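Local structure of fasciclin I (Drosophila melanogaster, 1O70) at residues H80-R85 with T109-N114; T49-S54 with H152-P157. The protein acts as a neural cell adhesion molecule, and this chain holds its third and fourth FAS1 domains. All blocks are in the same frame, centred on the assembly; numbering follows the deposited sequence.

Contact 1 of 2, residues H80-R85 with T109-N114; sequences HIIKDR and TFLYFN. With NAG (2-acetamido-2-deoxy-beta-D-glucopyranose), chain B; NAG (2-acetamido-2-deoxy-beta-D-glucopyranose), chain C.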
loop_
_atom_site.group_PDB
_atom_site.type_symbol
_atom_site.label_atom_id
_atom_site.label_comp_id
_atom_site.label_asym_id
_atom_site.label_seq_id
_atom_site.Cartn_x
_atom_site.Cartn_y
_atom_site.Cartn_z
ATOM N N HIS A 80 -5.617 -6.641 10.552
ATOM C CA HIS A 80 -6.467 -7.712 10.025
ATOM C C HIS A 80 -7.846 -7.587 10.663
ATOM O O HIS A 80 -8.733 -8.390 10.383
ATOM C CB HIS A 80 -5.915 -9.095 10.369
ATOM C CG HIS A 80 -4.757 -9.528 9.524
ATOM N ND1 HIS A 80 -3.455 -9.173 9.802
ATOM C CD2 HIS A 80 -4.703 -10.329 8.432
ATOM C CE1 HIS A 80 -2.647 -9.744 8.924
ATOM N NE2 HIS A 80 -3.379 -10.450 8.082
ATOM N N ILE A 81 -8.025 -6.578 11.519
ATOM C CA ILE A 81 -9.294 -6.370 12.220
ATOM C C ILE A 81 -10.049 -5.098 11.808
ATOM O O ILE A 81 -9.733 -3.986 12.252
ATOM C CB ILE A 81 -9.083 -6.328 13.754
ATOM C CG1 ILE A 81 -8.310 -7.562 14.219
ATOM C CG2 ILE A 81 -10.418 -6.282 14.460
ATOM C CD1 ILE A 81 -7.834 -7.461 15.663
ATOM N N ILE A 82 -11.073 -5.288 10.984
ATOM C CA ILE A 82 -11.906 -4.204 10.480
ATOM C C ILE A 82 -12.996 -3.753 11.453
ATOM O O ILE A 82 -13.873 -4.530 11.830
ATOM C CB ILE A 82 -12.576 -4.630 9.166
ATOM C CG1 ILE A 82 -11.497 -4.939 8.124
ATOM C CG2 ILE A 82 -13.527 -3.545 8.696
ATOM C CD1 ILE A 82 -11.959 -5.797 6.997
ATOM N N LYS A 83 -12.953 -2.481 11.832
ATOM C CA LYS A 83 -13.940 -1.936 12.753
ATOM C C LYS A 83 -15.277 -1.723 12.038
ATOM O O LYS A 83 -15.753 -0.594 11.918
ATOM C CB LYS A 83 -13.422 -0.614 13.333
ATOM C CG LYS A 83 -12.172 -0.791 14.191
ATOM C CD LYS A 83 -11.224 0.392 14.104
ATOM C CE LYS A 83 -11.823 1.651 14.702
ATOM N NZ LYS A 83 -10.937 2.837 14.494
ATOM N N ASP A 84 -15.885 -2.816 11.575
ATOM C CA ASP A 84 -17.157 -2.746 10.860
ATOM C C ASP A 84 -17.682 -4.141 10.487
ATOM O O ASP A 84 -16.959 -5.131 10.579
ATOM C CB ASP A 84 -16.967 -1.865 9.613
ATOM C CG ASP A 84 -18.207 -1.791 8.734
ATOM O OD1 ASP A 84 -19.341 -1.792 9.262
ATOM O OD2 ASP A 84 -18.037 -1.701 7.502
ATOM N N ARG A 85 -18.950 -4.213 10.096
ATOM C CA ARG A 85 -19.563 -5.475 9.702
ATOM C C ARG A 85 -19.481 -5.545 8.178
ATOM O O ARG A 85 -20.274 -4.911 7.484
ATOM C CB ARG A 85 -21.021 -5.495 10.139
ATOM C CG ARG A 85 -21.773 -6.734 9.689
ATOM C CD ARG A 85 -23.275 -6.501 9.765
ATOM N NE ARG A 85 -23.660 -6.133 11.118
ATOM C CZ ARG A 85 -23.642 -6.983 12.138
ATOM N NH1 ARG A 85 -23.265 -8.241 11.938
ATOM N NH2 ARG A 85 -23.991 -6.576 13.356
ATOM N N THR A 109 -3.101 2.015 9.409
ATOM C CA THR A 109 -3.263 1.113 8.274
ATOM C C THR A 109 -4.713 0.924 7.865
ATOM O O THR A 109 -5.548 0.551 8.688
ATOM C CB THR A 109 -2.751 -0.287 8.609
ATOM O OG1 THR A 109 -1.444 -0.191 9.181
ATOM C CG2 THR A 109 -2.730 -1.158 7.358
ATOM N N PHE A 110 -5.033 1.188 6.607
ATOM C CA PHE A 110 -6.394 0.930 6.164
ATOM C C PHE A 110 -6.284 -0.092 5.025
ATOM O O PHE A 110 -5.188 -0.363 4.535
ATOM C CB PHE A 110 -7.101 2.224 5.734
ATOM C CG PHE A 110 -6.491 2.899 4.550
ATOM C CD1 PHE A 110 -6.663 2.370 3.272
ATOM C CD2 PHE A 110 -5.768 4.082 4.701
ATOM C CE1 PHE A 110 -6.124 3.004 2.152
ATOM C CE2 PHE A 110 -5.221 4.731 3.589
ATOM C CZ PHE A 110 -5.402 4.188 2.309
ATOM N N LEU A 111 -7.403 -0.683 4.637
ATOM C CA LEU A 111 -7.404 -1.680 3.577
ATOM C C LEU A 111 -8.463 -1.296 2.567
ATOM O O LEU A 111 -9.176 -0.309 2.744
ATOM C CB LEU A 111 -7.792 -3.051 4.133
ATOM C CG LEU A 111 -7.287 -3.458 5.514
ATOM C CD1 LEU A 111 -7.937 -4.771 5.952
ATOM C CD2 LEU A 111 -5.769 -3.583 5.458
ATOM N N TYR A 112 -8.561 -2.076 1.504
ATOM C CA TYR A 112 -9.593 -1.859 0.508
ATOM C C TYR A 112 -9.631 -3.143 -0.292
ATOM O O TYR A 112 -8.651 -3.890 -0.312
ATOM C CB TYR A 112 -9.323 -0.607 -0.350
ATOM C CG TYR A 112 -8.104 -0.633 -1.214
ATOM C CD1 TYR A 112 -8.144 -1.189 -2.500
ATOM C CD2 TYR A 112 -6.900 -0.107 -0.751
ATOM C CE1 TYR A 112 -7.018 -1.221 -3.300
ATOM C CE2 TYR A 112 -5.768 -0.130 -1.529
ATOM C CZ TYR A 112 -5.830 -0.688 -2.808
ATOM O OH TYR A 112 -4.715 -0.696 -3.617
ATOM N N PHE A 113 -10.774 -3.421 -0.905
ATOM C CA PHE A 113 -10.941 -4.655 -1.648
ATOM C C PHE A 113 -11.216 -4.445 -3.123
ATOM O O PHE A 113 -11.551 -3.348 -3.571
ATOM C CB PHE A 113 -12.105 -5.472 -1.062
ATOM C CG PHE A 113 -12.004 -5.725 0.416
ATOM C CD1 PHE A 113 -12.243 -4.706 1.325
ATOM C CD2 PHE A 113 -11.660 -6.982 0.898
ATOM C CE1 PHE A 113 -12.142 -4.932 2.694
ATOM C CE2 PHE A 113 -11.556 -7.217 2.266
ATOM C CZ PHE A 113 -11.798 -6.185 3.163
ATOM N N ASN A 114 -11.072 -5.529 -3.869
ATOM C CA ASN A 114 -11.359 -5.535 -5.287
ATOM C C ASN A 114 -12.191 -6.784 -5.519
ATOM O O ASN A 114 -11.798 -7.879 -5.105
ATOM C CB ASN A 114 -10.088 -5.615 -6.121
ATOM C CG ASN A 114 -10.387 -5.646 -7.606
ATOM O OD1 ASN A 114 -11.048 -4.749 -8.129
ATOM N ND2 ASN A 114 -9.910 -6.677 -8.291
HETATM C C1 NAG B . -4.377 -7.961 -6.114
HETATM C C2 NAG B . -5.324 -6.879 -6.625
HETATM C C3 NAG B . -6.164 -7.458 -7.767
HETATM C C4 NAG B . -5.261 -8.044 -8.869
HETATM C C5 NAG B . -4.259 -9.031 -8.237
HETATM C C6 NAG B . -3.242 -9.595 -9.205
HETATM C C7 NAG B . -6.167 -5.186 -5.133
HETATM C C8 NAG B . -7.153 -4.800 -4.038
HETATM N N2 NAG B . -6.198 -6.445 -5.557
HETATM O O3 NAG B . -7.034 -6.468 -8.289
HETATM O O4 NAG B . -6.077 -8.753 -9.824
HETATM O O5 NAG B . -3.523 -8.394 -7.175
HETATM O O6 NAG B . -2.595 -8.553 -9.920
HETATM O O7 NAG B . -5.388 -4.353 -5.583
HETATM C C1 NAG C . -6.392 -8.104 -10.998
HETATM C C2 NAG C . -6.723 -9.136 -12.057
HETATM C C3 NAG C . -7.040 -8.417 -13.368
HETATM C C4 NAG C . -8.187 -7.417 -13.118
HETATM C C5 NAG C . -7.881 -6.484 -11.933
HETATM C C6 NAG C . -9.115 -5.675 -11.556
HETATM C C7 NAG C . -5.731 -11.327 -11.956
HETATM C C8 NAG C . -5.161 -12.318 -12.961
HETATM N N2 NAG C . -5.601 -10.034 -12.236
HETATM O O3 NAG C . -7.404 -9.369 -14.345
HETATM O O4 NAG C . -8.457 -6.641 -14.281
HETATM O O5 NAG C . -7.517 -7.247 -10.763
HETATM O O6 NAG C . -10.227 -6.536 -11.323
HETATM O O7 NAG C . -6.287 -11.732 -10.937
#
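The backbones of I82 and L111 stand well apart, 8.6 Å between their CA atoms, and no hydrogen bond joins the two segments. Both belong to the seven-stranded mixed sheet of the third FAS1 domain. Strand 81-82 is an outermost strand, and strand 110-116 lies second from the other end. Only side chains cross between them, and the three that touch, I82, L111 and F113, are buried. I82 does most of the work. Its CG1 branch is anti to the carbonyl carbon (chi1 -61°), and with chi2 at 160° the extended branch brings CD1 up to F113. I82 CG1 lies 4.2 Å from L111 CD1, where the two side chains cross obliquely. L111 also packs on V126, as does F113. Y112 and N114, which alternate with L111 and F113 along strand 110-116, meet the glycan carried by N132. Y112 CE1 approaches the acetamide methyl C8 of the chain B sugar. N114 ND2 donates a nearly straight hydrogen bond of 3.1 Å (168°) to O6 of the chain C sugar. N114 ND2 also lies 2.9 Å from O3 of the chain B sugar. An alanine in place of N114 would leave the chain C O6 without this amide donor and is likely to let the second sugar move more freely. Across the buried contact, I82 and F113 approach from opposite directions, and I82 CD1 meets the ring edge in its plane, 3.9 Å from F113 CZ.

Contact 2 of 2, residues T49-S54 with H152-P157; sequences TILAPS and HVLGVP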
loop_
_atom_site.group_PDB
_atom_site.type_symbol
_atom_site.label_atom_id
_atom_site.label_comp_id
_atom_site.label_asym_id
_atom_site.label_seq_id
_atom_site.Cartn_x
_atom_site.Cartn_y
_atom_site.Cartn_z
ATOM N N THR A 49 -15.016 -7.192 11.726
ATOM C CA THR A 49 -14.786 -8.181 10.684
ATOM C C THR A 49 -13.299 -8.508 10.699
ATOM O O THR A 49 -12.444 -7.624 10.617
ATOM C CB THR A 49 -15.196 -7.665 9.289
ATOM O OG1 THR A 49 -16.605 -7.439 9.274
ATOM C CG2 THR A 49 -14.852 -8.685 8.212
ATOM N N ILE A 50 -13.009 -9.794 10.814
ATOM C CA ILE A 50 -11.646 -10.270 10.886
ATOM C C ILE A 50 -11.204 -10.944 9.597
ATOM O O ILE A 50 -11.951 -11.734 9.009
ATOM C CB ILE A 50 -11.507 -11.281 12.039
ATOM C CG1 ILE A 50 -11.891 -10.599 13.353
ATOM C CG2 ILE A 50 -10.091 -11.854 12.077
ATOM C CD1 ILE A 50 -11.851 -11.510 14.568
ATOM N N LEU A 51 -9.994 -10.613 9.151
ATOM C CA LEU A 51 -9.428 -11.232 7.959
ATOM C C LEU A 51 -8.405 -12.183 8.541
ATOM O O LEU A 51 -7.314 -11.766 8.923
ATOM C CB LEU A 51 -8.734 -10.199 7.059
ATOM C CG LEU A 51 -9.602 -9.060 6.499
ATOM C CD1 LEU A 51 -8.812 -8.308 5.428
ATOM C CD2 LEU A 51 -10.891 -9.616 5.881
ATOM N N ALA A 52 -8.771 -13.458 8.647
ATOM C CA ALA A 52 -7.879 -14.449 9.222
ATOM C C ALA A 52 -7.039 -15.157 8.171
ATOM O O ALA A 52 -7.567 -15.836 7.293
ATOM C CB ALA A 52 -8.681 -15.469 10.019
ATOM N N PRO A 53 -5.713 -14.990 8.240
ATOM C CA PRO A 53 -4.816 -15.636 7.279
ATOM C C PRO A 53 -4.933 -17.147 7.435
ATOM O O PRO A 53 -5.089 -17.642 8.554
ATOM C CB PRO A 53 -3.429 -15.156 7.707
ATOM C CG PRO A 53 -3.701 -13.846 8.371
ATOM C CD PRO A 53 -4.969 -14.095 9.142
ATOM N N SER A 54 -4.860 -17.876 6.324
ATOM C CA SER A 54 -4.930 -19.334 6.371
ATOM C C SER A 54 -3.703 -19.822 7.127
ATOM O O SER A 54 -2.735 -19.080 7.276
ATOM C CB SER A 54 -4.893 -19.916 4.964
ATOM O OG SER A 54 -3.620 -19.683 4.394
ATOM N N HIS A 152 -2.575 -14.671 2.456
ATOM C CA HIS A 152 -1.327 -14.016 2.827
ATOM C C HIS A 152 -1.591 -13.238 4.075
ATOM O O HIS A 152 -2.728 -12.853 4.336
ATOM C CB HIS A 152 -0.824 -13.049 1.756
ATOM C CG HIS A 152 -0.192 -13.726 0.586
ATOM N ND1 HIS A 152 -0.896 -14.058 -0.552
ATOM C CD2 HIS A 152 1.075 -14.159 0.386
ATOM C CE1 HIS A 152 -0.090 -14.662 -1.406
ATOM N NE2 HIS A 152 1.113 -14.737 -0.862
ATOM N N VAL A 153 -0.539 -13.017 4.847
ATOM C CA VAL A 153 -0.652 -12.265 6.076
ATOM C C VAL A 153 -0.388 -10.800 5.753
ATOM O O VAL A 153 0.691 -10.441 5.272
ATOM C CB VAL A 153 0.368 -12.761 7.107
ATOM C CG1 VAL A 153 0.142 -12.064 8.426
ATOM C CG2 VAL A 153 0.260 -14.279 7.265
ATOM N N LEU A 154 -1.380 -9.953 6.003
ATOM C CA LEU A 154 -1.226 -8.533 5.727
ATOM C C LEU A 154 -0.114 -7.963 6.608
ATOM O O LEU A 154 0.228 -8.538 7.646
ATOM C CB LEU A 154 -2.544 -7.792 5.986
ATOM C CG LEU A 154 -3.765 -8.253 5.184
ATOM C CD1 LEU A 154 -4.985 -7.426 5.569
ATOM C CD2 LEU A 154 -3.485 -8.134 3.697
ATOM N N GLY A 155 0.457 -6.839 6.184
ATOM C CA GLY A 155 1.513 -6.210 6.952
ATOM C C GLY A 155 2.870 -6.883 6.895
ATOM O O GLY A 155 3.782 -6.481 7.611
ATOM N N VAL A 156 3.006 -7.908 6.059
ATOM C CA VAL A 156 4.279 -8.624 5.900
ATOM C C VAL A 156 4.524 -8.793 4.396
ATOM O O VAL A 156 4.175 -9.814 3.803
ATOM C CB VAL A 156 4.234 -10.011 6.571
ATOM C CG1 VAL A 156 5.559 -10.735 6.352
ATOM C CG2 VAL A 156 3.956 -9.868 8.060
ATOM N N PRO A 157 5.147 -7.786 3.763
ATOM C CA PRO A 157 5.430 -7.805 2.326
ATOM C C PRO A 157 6.132 -9.054 1.836
ATOM O O PRO A 157 7.044 -9.565 2.483
ATOM C CB PRO A 157 6.291 -6.562 2.124
ATOM C CG PRO A 157 5.870 -5.657 3.246
ATOM C CD PRO A 157 5.777 -6.616 4.402
#
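P53 meets V153 through ring atoms CB and CG, and no aromatic ring stacks between the two segments. P53 CB lies 3.8 Å from V153 CG2, and P53 CG is 4.1 Å from V153 CA. The two side chains cross at about a right angle. V153 CG1 is anti to the backbone N (chi1 -174°), which leaves CG2 as the methyl that meets the proline. The imidazole of H152 is stacked on the ring of Y158, and its CB points away from P53. H152 adds its carbonyl instead, with H152 O 4.1 Å from P53 CB. Further along, L51 and L154 meet through single methyls, L51 CD1 to L154 CD1 at 3.9 Å. Helix 70-79 covers the loop side: I76 packs on V153 and M79 on L154. G155, with its positive phi of 75°, is the third residue of a type II beta turn from V153 to V156. At the end of the other segment, S54 is the N-cap of helix 55-60, its OG bonded to A57 N. The arrangement belongs to the FAS1 fold: the first strand of the sheet packs against the loop that follows its last strand, 145-150, a parallel neighbour.

In the fold
Contacts 1 and 2 share the third FAS1 domain, with centres 11 Å apart. In sequence, both segments of contact 1 fall between those of contact 2. Strands 81-82 and 48-53 are antiparallel neighbours in the sheet and tie the contacts together. I82 N lies 2.7 Å from T49 O, and D84 O lies 2.7 Å from T49 OG1; both are probable hydrogen bonds. H80 packs into contact 2, with H80 NE2 3.4 Å from P53 CG, and it also touches V153 and L154. L111 of contact 1 packs on L51 of contact 2. The glycan touches Y112 and N114 of segment 109-114, beside the residues that make contact 1, whereas the H152 side chain of contact 2 stays about 9 Å from a sugar.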